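Side-chain contact in 16S rRNA methylase (Uncultured bacterium, PDB 7JLZ), which probably methylates N1 of adenine 1408 in the 16S rRNA of the 30S ribosomal subunit, a modification associated with resistance to aminoglycosides: residues A[42-47]-A[69-74]. Residues are numbered along the deposited sequence; the frame is centred on the assembly and turned at random.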
# COMPACT_ATOMS: atom_id res chain seq x y z
N ASN A 42 -1.01 -10.64 5.86
CA ASN A 42 0.24 -10.96 5.17
C ASN A 42 1.37 -11.22 6.16
O ASN A 42 2.18 -12.14 5.94
CB ASN A 42 0.59 -9.84 4.19
CG ASN A 42 -0.11 -10.03 2.85
OD1 ASN A 42 -1.05 -9.32 2.52
ND2 ASN A 42 0.34 -11.02 2.09
N ALA A 43 1.40 -10.49 7.28
CA ALA A 43 2.40 -10.76 8.32
C ALA A 43 2.29 -12.19 8.84
O ALA A 43 3.31 -12.88 9.01
CB ALA A 43 2.25 -9.76 9.46
N LYS A 44 1.07 -12.65 9.11
CA LYS A 44 0.88 -14.02 9.59
C LYS A 44 1.41 -15.05 8.60
O LYS A 44 1.87 -16.12 9.01
CB LYS A 44 -0.60 -14.29 9.87
CG LYS A 44 -1.12 -13.68 11.15
CD LYS A 44 -2.63 -13.84 11.20
CE LYS A 44 -3.03 -15.30 11.22
NZ LYS A 44 -2.95 -15.86 12.59
N GLU A 45 1.34 -14.75 7.31
CA GLU A 45 1.73 -15.69 6.27
C GLU A 45 3.21 -15.63 5.91
O GLU A 45 3.71 -16.59 5.31
CB GLU A 45 0.90 -15.43 5.00
CG GLU A 45 -0.57 -15.73 5.18
CD GLU A 45 -0.82 -17.16 5.61
OE1 GLU A 45 -1.28 -17.38 6.75
OE2 GLU A 45 -0.53 -18.08 4.81
N ASN A 46 3.91 -14.55 6.25
CA ASN A 46 5.31 -14.37 5.86
C ASN A 46 6.07 -13.82 7.07
O ASN A 46 6.24 -12.60 7.20
CB ASN A 46 5.45 -13.46 4.66
CG ASN A 46 4.56 -13.87 3.50
OD1 ASN A 46 4.96 -14.66 2.64
ND2 ASN A 46 3.35 -13.32 3.46
N SER A 47 6.54 -14.72 7.94
CA SER A 47 7.19 -14.28 9.18
C SER A 47 8.54 -13.62 8.93
O SER A 47 9.05 -12.94 9.83
CB SER A 47 7.36 -15.46 10.13
OG SER A 47 8.31 -16.39 9.62
N GLN A 69 -0.83 -7.27 18.22
CA GLN A 69 -0.06 -7.27 19.45
C GLN A 69 -0.48 -8.42 20.35
O GLN A 69 0.36 -9.12 20.92
CB GLN A 69 -0.21 -5.93 20.16
CG GLN A 69 0.61 -5.83 21.43
CD GLN A 69 -0.18 -5.26 22.57
OE1 GLN A 69 -1.20 -5.83 22.98
NE2 GLN A 69 0.27 -4.13 23.11
N LYS A 70 -1.80 -8.65 20.46
CA LYS A 70 -2.29 -9.73 21.30
C LYS A 70 -1.86 -11.09 20.76
O LYS A 70 -1.45 -11.97 21.53
CB LYS A 70 -3.82 -9.66 21.40
N GLU A 71 -1.92 -11.27 19.44
CA GLU A 71 -1.55 -12.54 18.83
C GLU A 71 -0.05 -12.67 18.59
O GLU A 71 0.38 -13.64 17.95
CB GLU A 71 -2.32 -12.74 17.53
CG GLU A 71 -3.80 -12.99 17.74
CD GLU A 71 -4.64 -12.71 16.51
OE1 GLU A 71 -5.69 -12.04 16.65
OE2 GLU A 71 -4.26 -13.16 15.41
N ASN A 72 0.75 -11.72 19.07
CA ASN A 72 2.20 -11.76 18.93
C ASN A 72 2.62 -11.82 17.47
O ASN A 72 3.55 -12.53 17.10
CB ASN A 72 2.80 -12.93 19.72
CG ASN A 72 4.20 -12.63 20.24
OD1 ASN A 72 4.46 -11.54 20.76
ND2 ASN A 72 5.10 -13.59 20.09
N ILE A 73 1.91 -11.07 16.62
CA ILE A 73 2.29 -10.94 15.20
C ILE A 73 3.26 -9.77 15.14
O ILE A 73 2.91 -8.64 14.81
CB ILE A 73 1.07 -10.75 14.29
CG1 ILE A 73 -0.01 -11.80 14.58
CG2 ILE A 73 1.48 -10.77 12.83
CD1 ILE A 73 0.44 -13.22 14.32
N THR A 74 4.52 -10.05 15.48
CA THR A 74 5.50 -9.00 15.71
C THR A 74 6.03 -8.38 14.42
O THR A 74 6.69 -7.33 14.49
CB THR A 74 6.66 -9.54 16.55
OG1 THR A 74 7.10 -10.79 16.01
CG2 THR A 74 6.21 -9.75 17.99
O HOH W 1 -2.65 -15.37 15.59
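Ile-73 meets Ala-43 and Lys-44 with different branches, and its first torsion sets the division: at chi1 -50° CG2 lies anti to the backbone N, while CG1 lies beside that N and carries CD1 toward Lys-44 CG. CG2 reaches the methyl of Ala-43, with 3.6 Å from Ile-73 CG2 to Ala-43 CB. The other branch bears on the root of the lysine chain, Ile-73 CD1 standing 3.6 Å from Lys-44 CG. Beyond that methylene Lys-44 bends at chi3 (62°) and again at chi4 (83°), and its ammonium turns toward the carboxylate of Glu-71. The gap from Lys-44 NZ to Glu-71 OE2, 4.1 Å, is too long for a salt bridge. A water spans it instead, donating to Glu-71 OE2 at 2.7 Å and accepting a weak bond from Lys-44 NZ at 3.1 Å. The same OE2 is hydrogen-bonded to Tyr-40 OH, and OE1 forms a salt bridge with Lys-67, so both carboxylate oxygens have partners. In the Rossmann-like methyltransferase fold, this contact joins the C-terminal end of helix 37-45 to the turn that follows helix 58-70; the two helices precede strands 49-55 and 76-80 of the central sheet. Helix 58-70 closes with a Schellman motif: Asn-72, at positive phi, is its C-prime residue, and the bond from Asn-72 N to Gln-69 O is part of it. Ile-73 then centres an inverse gamma turn, and its CB points toward helix 37-45. Ala-43, buried, also touches Phe-51 of strand 49-55, and its carbonyl oxygen accepts a hydrogen bond from Asn-75 ND2. Past this helix end, Asn-46 ND2 bonds back to Asn-42 O at 3.0 Å.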